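Local coordinates for protein aldehyde dehydrogenase (Anabaena variabilis, PDB 4H7N) that probably oxidises aldehydes to carboxylic acids with NAD+ as the electron acceptor, as other members of the aldehyde dehydrogenase family do, at residues Leu392-Phe397 against Leu411-Ile416; Val241-Asn246 against Ala275-Glu280; Lys6-Arg11 against Tyr20-Pro25; Val75-Arg80 against Pro166-Pro171. All blocks are in the same frame, centred on the assembly; numbering follows the deposited sequence.

In the fold
From the N terminus, interaction 3 comes first, closing the hairpin of strands 8-11 and 18-22. Interaction 4 then spans 85 residues to tie the end of helix 67-78 to the turn leading into helix 169-176. Interaction 2 joins the exits of neighbouring parallel strands 237-241 and 269-275, and interaction 1 closes the beta-alpha-beta unit of strands 393-397 and 415-418. The four loops follow one another in series, neither nesting nor crossing. Two pairs touch: Arg167 NH2 lies 3.0 Å from Arg11 O between interactions 4 and 3, and Leu242 N lies 2.9 Å from Phe397 O between interactions 2 and 1. Interactions 1 and 3 sit on opposite sides of the chain's centre, about 39 Å apart between centres.

Interaction 1 of 4, residues Leu392-Phe397 against Leu411-Ile416; sequences LSAAVF and LNAGAI
Ile416 holds CG1 on the backbone-N side of its CB, opposite the carbonyl carbon (chi1 -43°), and a further turn at chi2 (-71°) brings CD1 to Ala394 CB at 3.6 Å. Leu411 has a similar first torsion, and its CD1 reaches the same Ala394 methyl at 3.8 Å while also meeting Val396 CG2. The side chains of Val396 and Ile416 cross at a slant, with CG2 of each 4.1 Å apart, and helix 401-408 packs on both residues. With an alanine at Ile416, the CD1 and CG2 contacts would be lost, probably opening a gap beside Ala394 and Val396. Backbone pairing fixes the register: Ala394 N donates to Ala415 O at 3.1 Å with an N-H...O angle of 147°, and Ile416 CA approaches Ala394 O at 3.3 Å as a CA-H...O contact. Near the start of the ladder, Leu392 O receives two weak bonds, from Gly414 N and Ala415 N. Ser393 OG turns to Asp237 on the adjoining strand. Ala415 and Ile416 also pair with a strand of the second subunit, which continues the sheet across the interface. Parallel bridges Ser393-Ala415 and Ala394-Ile416, with helix 401-408 between their strands, define a classic beta-alpha-beta unit.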
# COMPACT_ATOMS: atom_id res chain seq x y z
N LEU A 392 4.48 11.50 -12.44
CA LEU A 392 4.96 11.94 -11.17
C LEU A 392 4.45 13.37 -10.88
O LEU A 392 3.73 13.59 -9.89
CB LEU A 392 6.51 11.90 -11.12
CG LEU A 392 7.14 12.02 -9.76
CD1 LEU A 392 6.71 10.91 -8.80
CD2 LEU A 392 8.67 12.03 -9.80
N SER A 393 4.86 14.33 -11.73
CA SER A 393 4.42 15.71 -11.54
C SER A 393 4.23 16.44 -12.85
O SER A 393 4.55 15.92 -13.91
CB SER A 393 5.47 16.50 -10.70
OG SER A 393 6.44 15.64 -10.12
N ALA A 394 3.85 17.71 -12.74
CA ALA A 394 3.69 18.60 -13.88
C ALA A 394 3.58 20.05 -13.41
O ALA A 394 3.43 20.33 -12.24
CB ALA A 394 2.45 18.23 -14.70
N ALA A 395 3.63 20.96 -14.36
CA ALA A 395 3.43 22.38 -14.07
C ALA A 395 2.51 23.02 -15.12
O ALA A 395 2.61 22.67 -16.31
CB ALA A 395 4.75 23.09 -14.03
N VAL A 396 1.68 23.96 -14.69
CA VAL A 396 0.85 24.73 -15.61
C VAL A 396 0.94 26.19 -15.24
O VAL A 396 0.77 26.53 -14.07
CB VAL A 396 -0.64 24.31 -15.51
CG1 VAL A 396 -1.47 25.07 -16.53
CG2 VAL A 396 -0.80 22.79 -15.74
N PHE A 397 1.13 27.04 -16.25
CA PHE A 397 1.25 28.47 -16.10
C PHE A 397 0.15 29.14 -16.88
O PHE A 397 -0.09 28.84 -18.07
CB PHE A 397 2.58 29.00 -16.63
CG PHE A 397 3.77 28.52 -15.88
CD1 PHE A 397 4.30 27.27 -16.15
CD2 PHE A 397 4.37 29.31 -14.91
CE1 PHE A 397 5.39 26.81 -15.45
CE2 PHE A 397 5.48 28.87 -14.22
CZ PHE A 397 5.99 27.62 -14.51
N LEU A 411 -4.63 16.49 -15.80
CA LEU A 411 -3.38 15.82 -16.00
C LEU A 411 -3.24 14.60 -15.09
O LEU A 411 -3.58 14.67 -13.93
CB LEU A 411 -2.23 16.80 -15.73
CG LEU A 411 -2.23 18.06 -16.60
CD1 LEU A 411 -1.01 18.92 -16.22
CD2 LEU A 411 -2.15 17.67 -18.07
N ASN A 412 -2.71 13.52 -15.64
CA ASN A 412 -2.46 12.30 -14.91
C ASN A 412 -1.12 12.33 -14.12
O ASN A 412 -0.22 11.57 -14.40
CB ASN A 412 -2.49 11.11 -15.91
CG ASN A 412 -3.82 11.01 -16.65
OD1 ASN A 412 -4.89 11.29 -16.11
ND2 ASN A 412 -3.75 10.65 -17.92
N ALA A 413 -1.04 13.16 -13.09
CA ALA A 413 0.16 13.29 -12.27
C ALA A 413 -0.19 13.61 -10.86
O ALA A 413 -1.22 14.24 -10.60
CB ALA A 413 1.08 14.38 -12.83
N GLY A 414 0.67 13.21 -9.93
CA GLY A 414 0.37 13.35 -8.52
C GLY A 414 0.45 14.77 -7.98
O GLY A 414 -0.33 15.15 -7.12
N ALA A 415 1.42 15.53 -8.43
CA ALA A 415 1.60 16.91 -7.92
C ALA A 415 1.75 17.93 -9.06
O ALA A 415 2.65 17.80 -9.89
CB ALA A 415 2.78 16.97 -6.98
N ILE A 416 0.83 18.87 -9.15
CA ILE A 416 0.91 19.81 -10.20
C ILE A 416 1.24 21.18 -9.61
O ILE A 416 0.53 21.71 -8.76
CB ILE A 416 -0.37 19.93 -11.02
CG1 ILE A 416 -0.98 18.53 -11.32
CG2 ILE A 416 -0.18 20.81 -12.24
CD1 ILE A 416 -0.23 17.70 -12.29

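Interaction 2 of 4, residues Val241-Asn246 against Ala275-Glu280; sequences VLESAN and AESKFE
Glu243 OE2 takes a hydrogen bond from Ser277 OG, whose 2.5 Å is shorter than usual and doubtful as an exact length, and a second from a water at 3.1 Å. That water also accepts from Ser277 N, so the carboxylate is linked to both the hydroxyl and the backbone of one residue. The site lies at the C-terminal ends of two neighbouring parallel strands of a mixed sheet in an alpha/beta domain, where strands 237-241 and 269-275 run out into loops leading to helices 247-259 and 279-292. A type I turn from Leu242 to Ala245, closed by Ala245 N to Leu242 O, presents Glu243. Its chain is extended beyond CG (chi2 163°), which carries the carboxylate across to Ser277. Lys278 bends at chi2 (-64°) and lays its aliphatic part along the Glu243 backbone, with CE 3.3 Å from Glu243 O; its NZ stays 6.2 Å from Glu243 OE2, so the opposite charges do not meet. Were Lys278 replaced by alanine, the Glu243 carbonyl would probably lose the aliphatic cover of CG, CD and CE. Ala275 CB also packs against Glu243 CB at 4.0 Å. The strand ends are joined by Ala275 N to Val241 O, 3.0 Å long and almost straight at 167°.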
# COMPACT_ATOMS: atom_id res chain seq x y z
N VAL A 241 2.53 26.01 -20.75
CA VAL A 241 2.50 27.49 -20.67
C VAL A 241 1.38 28.00 -21.57
O VAL A 241 1.49 27.94 -22.82
CB VAL A 241 3.84 28.11 -21.10
CG1 VAL A 241 3.81 29.62 -20.93
CG2 VAL A 241 4.97 27.54 -20.26
N LEU A 242 0.28 28.42 -20.95
CA LEU A 242 -0.85 28.97 -21.68
C LEU A 242 -0.58 30.40 -22.10
O LEU A 242 0.31 31.11 -21.56
CB LEU A 242 -2.13 28.90 -20.82
CG LEU A 242 -2.46 27.49 -20.29
CD1 LEU A 242 -3.66 27.58 -19.36
CD2 LEU A 242 -2.71 26.51 -21.43
N GLU A 243 -1.42 30.83 -23.05
CA GLU A 243 -1.27 32.10 -23.73
C GLU A 243 -1.25 33.28 -22.76
O GLU A 243 -0.51 34.22 -22.99
CB GLU A 243 -2.47 32.23 -24.69
CG GLU A 243 -2.38 33.35 -25.67
CD GLU A 243 -3.38 33.12 -26.80
OE1 GLU A 243 -4.60 32.97 -26.52
OE2 GLU A 243 -2.95 33.03 -27.96
N SER A 244 -2.08 33.22 -21.70
CA SER A 244 -2.18 34.26 -20.67
C SER A 244 -1.04 34.26 -19.63
O SER A 244 -1.04 35.08 -18.70
CB SER A 244 -3.50 34.09 -19.91
OG SER A 244 -3.56 32.86 -19.21
N ALA A 245 -0.09 33.33 -19.74
CA ALA A 245 0.93 33.17 -18.66
C ALA A 245 1.80 34.40 -18.45
O ALA A 245 1.99 35.17 -19.36
CB ALA A 245 1.84 31.98 -18.95
N ASN A 246 2.40 34.52 -17.26
CA ASN A 246 3.44 35.51 -17.01
C ASN A 246 4.76 34.88 -17.48
O ASN A 246 5.31 34.02 -16.79
CB ASN A 246 3.52 35.87 -15.52
CG ASN A 246 4.62 36.88 -15.19
OD1 ASN A 246 5.64 36.96 -15.86
ND2 ASN A 246 4.42 37.62 -14.10
N ALA A 275 1.76 27.68 -25.76
CA ALA A 275 0.77 28.21 -26.69
C ALA A 275 1.52 28.76 -27.91
O ALA A 275 2.49 29.54 -27.75
CB ALA A 275 -0.01 29.33 -26.03
N GLU A 276 1.05 28.41 -29.11
CA GLU A 276 1.75 28.83 -30.34
C GLU A 276 1.96 30.33 -30.49
O GLU A 276 2.97 30.74 -30.99
CB GLU A 276 1.13 28.23 -31.61
CG GLU A 276 -0.31 28.63 -31.86
CD GLU A 276 -0.93 27.85 -33.03
OE1 GLU A 276 -0.25 27.00 -33.63
OE2 GLU A 276 -2.12 28.09 -33.34
N SER A 277 1.03 31.16 -30.04
CA SER A 277 1.20 32.61 -30.15
C SER A 277 2.29 33.18 -29.23
O SER A 277 2.72 34.32 -29.44
CB SER A 277 -0.11 33.34 -29.84
OG SER A 277 -0.53 33.08 -28.50
N LYS A 278 2.73 32.43 -28.22
CA LYS A 278 3.79 32.92 -27.29
C LYS A 278 5.07 32.11 -27.41
O LYS A 278 6.05 32.35 -26.70
CB LYS A 278 3.31 32.82 -25.84
CG LYS A 278 2.03 33.57 -25.58
CD LYS A 278 2.24 35.07 -25.81
CE LYS A 278 1.00 35.83 -25.39
NZ LYS A 278 1.06 37.23 -25.85
N PHE A 279 5.05 31.15 -28.31
CA PHE A 279 6.10 30.15 -28.42
C PHE A 279 7.48 30.77 -28.69
O PHE A 279 8.46 30.52 -27.95
CB PHE A 279 5.68 29.15 -29.50
CG PHE A 279 6.78 28.22 -29.90
CD1 PHE A 279 7.20 27.24 -29.04
CD2 PHE A 279 7.39 28.34 -31.14
CE1 PHE A 279 8.22 26.38 -29.40
CE2 PHE A 279 8.41 27.50 -31.50
CZ PHE A 279 8.83 26.52 -30.62
N GLU A 280 7.55 31.59 -29.73
CA GLU A 280 8.79 32.21 -30.17
C GLU A 280 9.38 33.09 -29.06
O GLU A 280 10.55 32.99 -28.70
CB GLU A 280 8.54 33.02 -31.46
CG GLU A 280 9.76 33.85 -31.86
CD GLU A 280 9.61 34.67 -33.14
OE1 GLU A 280 8.48 34.83 -33.64
OE2 GLU A 280 10.64 35.20 -33.63
O HOH W 1 -1.68 30.43 -29.18

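Interaction 3 of 4, residues Lys6-Arg11 against Tyr20-Pro25; sequences KTIEVR and YVIIPP
Ile8 and Ile22 form the antiparallel hydrogen-bonded pair at the middle of this contact. Ile8 N donates to Ile22 O at 2.9 Å, and Ile22 N returns a bond to Ile8 O at 3.0 Å; both N-H...O angles are near 165°. Val10 N to Tyr20 O, 2.8 Å, is more bent. Glu9 and Val21 make the intervening non-hydrogen-bonded pair. The short axes of strands 8-11 and 20-22 make an angle of 141°, so the ribbon is well twisted from exact antiparallel.

Among the CA-H...O contacts, Val21 CA approaches Ile8 O at 3.4 Å, supporting the same carbonyl that Ile22 N uses.

The apolar contacts lie mainly on the face carrying Ile8, Val10, Tyr20 and Ile22. Ile22 CG1 sits between its backbone N and carbonyl carbon (chi1 58°), which lays it against Ile8 CB at 3.7 Å. The Ile8 side chain crosses that of Pro24 obliquely, Ile8 CD1 meeting Pro24 CG at 3.6 Å. Val10 CG2 lies at the edge of the Tyr20 ring, near its plane. Beyond the paired strands, the side chains of Thr7 and Ile23 lie side by side, pointing the same way.

A water bridges the segments beyond the ladder, donating to Lys6 O and to Pro24 O, the latter at 2.6 Å.

This N-terminal beta hairpin rests with Val10 on Pro166 and Arg167 ahead of helix 169-176, while Pro24 reaches Thr195 of helix 193-200 and Pro25 packs on helix 27-46.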
# COMPACT_ATOMS: atom_id res chain seq x y z
N LYS A 6 34.97 -9.11 -2.33
CA LYS A 6 34.67 -8.21 -3.43
C LYS A 6 34.75 -6.72 -2.99
O LYS A 6 34.34 -6.36 -1.89
CB LYS A 6 33.29 -8.52 -3.96
CG LYS A 6 33.05 -7.79 -5.26
CD LYS A 6 31.59 -7.66 -5.54
CE LYS A 6 31.31 -6.55 -6.54
NZ LYS A 6 32.36 -6.48 -7.59
N THR A 7 35.32 -5.87 -3.83
CA THR A 7 35.33 -4.45 -3.54
C THR A 7 34.85 -3.74 -4.81
O THR A 7 34.93 -4.30 -5.88
CB THR A 7 36.74 -3.95 -3.11
OG1 THR A 7 37.62 -3.97 -4.22
CG2 THR A 7 37.35 -4.83 -2.02
N ILE A 8 34.37 -2.51 -4.69
CA ILE A 8 33.93 -1.72 -5.83
C ILE A 8 34.69 -0.40 -5.78
O ILE A 8 34.67 0.28 -4.77
CB ILE A 8 32.40 -1.45 -5.76
CG1 ILE A 8 31.63 -2.76 -5.86
CG2 ILE A 8 31.96 -0.55 -6.91
CD1 ILE A 8 30.19 -2.72 -5.38
N GLU A 9 35.36 -0.04 -6.87
CA GLU A 9 36.04 1.23 -6.94
C GLU A 9 35.04 2.27 -7.41
O GLU A 9 34.18 1.97 -8.25
CB GLU A 9 37.21 1.13 -7.88
CG GLU A 9 38.28 0.19 -7.37
CD GLU A 9 39.53 0.26 -8.24
OE1 GLU A 9 39.53 -0.34 -9.34
OE2 GLU A 9 40.48 0.95 -7.83
N VAL A 10 35.13 3.48 -6.88
CA VAL A 10 34.06 4.45 -7.06
C VAL A 10 34.67 5.64 -7.77
O VAL A 10 35.68 6.20 -7.32
CB VAL A 10 33.43 4.85 -5.72
CG1 VAL A 10 32.37 5.93 -5.90
CG2 VAL A 10 32.84 3.65 -5.01
N ARG A 11 34.07 5.99 -8.90
CA ARG A 11 34.51 7.11 -9.72
C ARG A 11 34.14 8.47 -9.10
O ARG A 11 33.07 8.66 -8.51
CB ARG A 11 33.91 6.92 -11.12
CG ARG A 11 34.06 8.07 -12.08
CD ARG A 11 33.57 7.66 -13.46
NE ARG A 11 33.66 8.73 -14.43
CZ ARG A 11 32.85 9.80 -14.48
NH1 ARG A 11 31.87 9.96 -13.61
NH2 ARG A 11 33.02 10.71 -15.40
N TYR A 20 37.89 6.15 -4.26
CA TYR A 20 37.14 5.67 -3.14
C TYR A 20 36.83 4.21 -3.42
O TYR A 20 36.76 3.83 -4.57
CB TYR A 20 35.85 6.43 -3.00
CG TYR A 20 35.20 6.33 -1.64
CD1 TYR A 20 35.73 7.02 -0.57
CD2 TYR A 20 34.03 5.62 -1.44
CE1 TYR A 20 35.14 6.99 0.66
CE2 TYR A 20 33.41 5.56 -0.19
CZ TYR A 20 33.97 6.25 0.85
OH TYR A 20 33.43 6.26 2.11
N VAL A 21 36.70 3.43 -2.36
CA VAL A 21 36.45 1.98 -2.47
C VAL A 21 35.36 1.65 -1.50
O VAL A 21 35.39 2.12 -0.37
CB VAL A 21 37.67 1.14 -2.06
CG1 VAL A 21 37.33 -0.34 -2.11
CG2 VAL A 21 38.83 1.42 -3.01
N ILE A 22 34.41 0.82 -1.88
CA ILE A 22 33.44 0.34 -0.92
C ILE A 22 33.48 -1.18 -0.97
O ILE A 22 33.95 -1.75 -1.96
CB ILE A 22 32.03 0.86 -1.26
CG1 ILE A 22 31.58 0.44 -2.65
CG2 ILE A 22 31.97 2.38 -1.11
CD1 ILE A 22 30.21 0.97 -2.97
N ILE A 23 32.98 -1.83 0.07
CA ILE A 23 33.04 -3.25 0.28
C ILE A 23 31.66 -3.86 0.53
O ILE A 23 31.21 -3.87 1.63
CB ILE A 23 33.88 -3.61 1.53
CG1 ILE A 23 35.16 -2.80 1.57
CG2 ILE A 23 34.23 -5.10 1.57
CD1 ILE A 23 36.07 -3.11 0.46
N PRO A 24 31.03 -4.43 -0.48
CA PRO A 24 29.68 -4.89 -0.24
C PRO A 24 29.64 -6.14 0.61
O PRO A 24 30.48 -7.01 0.47
CB PRO A 24 29.09 -5.11 -1.63
CG PRO A 24 30.21 -5.03 -2.59
CD PRO A 24 31.44 -4.54 -1.89
N PRO A 25 28.66 -6.25 1.51
CA PRO A 25 28.65 -7.48 2.31
C PRO A 25 28.07 -8.63 1.52
O PRO A 25 27.02 -8.45 0.89
CB PRO A 25 27.72 -7.12 3.47
CG PRO A 25 26.82 -6.06 2.93
CD PRO A 25 27.56 -5.35 1.84
O HOH W 2 32.89 -7.91 -0.12

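Interaction 4 of 4, residues Val75-Arg80 against Pro166-Pro171; sequences VNDTGR and PRFVAP
Asp77 and Arg167 meet in a buried salt bridge in which Arg167 NH1 donates to Asp77 OD1 at 2.8 Å. The oxygen lies only 4° from the guanidinium plane and is met on its anti side. Arg167 N grips the same OD1 through the syn lone pair, also at 2.8 Å, while Phe168 N donates to OD2 at 2.8 Å with a bent N-H...O angle of 131°. Two backbone amides and one guanidinium N-H thus hold both carboxylate oxygens, which would probably favour the ionised form and fix its rotation.

Asn76 lies over one face of the Arg167 guanidinium: its ND2 is 3.3 Å above the plane, toward the rim, with the amide and guanidinium planes 25° apart. In the second shell, one water links Asn76 OD1 to Arg167 NE, and another joins Asp77 O to Arg167 NH1. Asp19 positions both side chains, forming a salt bridge with Arg167 NH2 and accepting a hydrogen bond from Asn76 ND2.

The carboxylate comes from the last turn of helix 67-78 and holds the type I turn of Pro166 to Val169, which leads into helix 169-176. Phe168 packs on helix 139-144, while Pro166 and Arg167 lie against Tyr20 of strand 18-22.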
# COMPACT_ATOMS: atom_id res chain seq x y z
N VAL A 75 30.13 17.09 -1.63
CA VAL A 75 30.79 17.73 -2.79
C VAL A 75 31.56 16.66 -3.62
O VAL A 75 31.47 16.62 -4.84
CB VAL A 75 31.78 18.81 -2.36
CG1 VAL A 75 32.73 19.22 -3.49
CG2 VAL A 75 31.06 20.03 -1.84
N ASN A 76 32.33 15.83 -2.94
CA ASN A 76 33.07 14.76 -3.59
C ASN A 76 32.12 13.83 -4.36
O ASN A 76 32.43 13.43 -5.50
CB ASN A 76 33.88 13.99 -2.54
CG ASN A 76 35.06 13.20 -3.10
OD1 ASN A 76 35.98 12.84 -2.32
ND2 ASN A 76 35.04 12.87 -4.40
N ASP A 77 30.99 13.47 -3.75
CA ASP A 77 30.02 12.56 -4.41
C ASP A 77 29.37 13.19 -5.64
O ASP A 77 29.08 12.50 -6.60
CB ASP A 77 28.86 12.15 -3.46
CG ASP A 77 29.19 10.98 -2.51
OD1 ASP A 77 29.92 10.02 -2.88
OD2 ASP A 77 28.62 10.98 -1.38
N THR A 78 29.05 14.48 -5.56
CA THR A 78 28.16 15.15 -6.54
C THR A 78 28.83 16.11 -7.45
O THR A 78 28.29 16.46 -8.49
CB THR A 78 27.02 15.92 -5.85
OG1 THR A 78 27.52 16.98 -5.01
CG2 THR A 78 26.14 14.96 -4.99
N GLY A 79 30.03 16.56 -7.07
CA GLY A 79 30.74 17.53 -7.87
C GLY A 79 30.27 18.98 -7.79
O GLY A 79 30.67 19.81 -8.61
N ARG A 80 29.36 19.28 -6.86
CA ARG A 80 28.83 20.61 -6.75
C ARG A 80 28.68 21.04 -5.31
O ARG A 80 28.53 20.19 -4.42
CB ARG A 80 27.49 20.78 -7.55
CG ARG A 80 26.47 19.64 -7.48
CD ARG A 80 25.85 19.42 -6.13
NE ARG A 80 24.72 18.48 -6.22
CZ ARG A 80 24.13 17.86 -5.21
NH1 ARG A 80 23.07 17.09 -5.47
NH2 ARG A 80 24.53 18.00 -3.94
N PRO A 166 28.49 7.12 -2.69
CA PRO A 166 28.37 6.53 -1.37
C PRO A 166 29.16 7.26 -0.29
O PRO A 166 29.07 6.91 0.88
CB PRO A 166 28.97 5.14 -1.59
CG PRO A 166 30.11 5.46 -2.51
CD PRO A 166 29.64 6.58 -3.42
N ARG A 167 29.95 8.25 -0.65
CA ARG A 167 30.94 8.80 0.31
C ARG A 167 30.33 9.59 1.47
O ARG A 167 30.91 9.65 2.55
CB ARG A 167 31.94 9.70 -0.39
CG ARG A 167 32.61 9.10 -1.61
CD ARG A 167 33.44 10.19 -2.23
NE ARG A 167 34.02 9.80 -3.50
CZ ARG A 167 33.35 9.63 -4.65
NH1 ARG A 167 32.04 9.72 -4.72
NH2 ARG A 167 34.02 9.38 -5.75
N PHE A 168 29.11 10.11 1.28
CA PHE A 168 28.45 10.93 2.30
C PHE A 168 28.13 10.14 3.54
O PHE A 168 27.91 10.72 4.58
CB PHE A 168 27.17 11.56 1.77
CG PHE A 168 26.05 10.57 1.59
CD1 PHE A 168 25.98 9.78 0.46
CD2 PHE A 168 25.08 10.43 2.56
CE1 PHE A 168 24.95 8.87 0.30
CE2 PHE A 168 24.04 9.52 2.42
CZ PHE A 168 23.96 8.75 1.28
N VAL A 169 28.09 8.81 3.43
CA VAL A 169 27.83 7.93 4.54
C VAL A 169 28.90 8.03 5.65
O VAL A 169 28.57 8.02 6.86
CB VAL A 169 27.65 6.47 4.05
CG1 VAL A 169 27.53 5.52 5.21
CG2 VAL A 169 26.34 6.35 3.25
N ALA A 170 30.15 8.20 5.29
CA ALA A 170 31.23 8.11 6.30
C ALA A 170 31.04 9.18 7.40
O ALA A 170 31.06 8.85 8.56
CB ALA A 170 32.60 8.24 5.65
N PRO A 171 30.75 10.43 7.05
CA PRO A 171 30.50 11.38 8.15
C PRO A 171 29.17 11.13 8.91
O PRO A 171 29.14 11.31 10.13
CB PRO A 171 30.61 12.74 7.49
CG PRO A 171 30.42 12.49 6.04
CD PRO A 171 30.95 11.11 5.77
O HOH W 3 36.68 9.91 -2.26
O HOH W 4 30.16 10.10 -7.00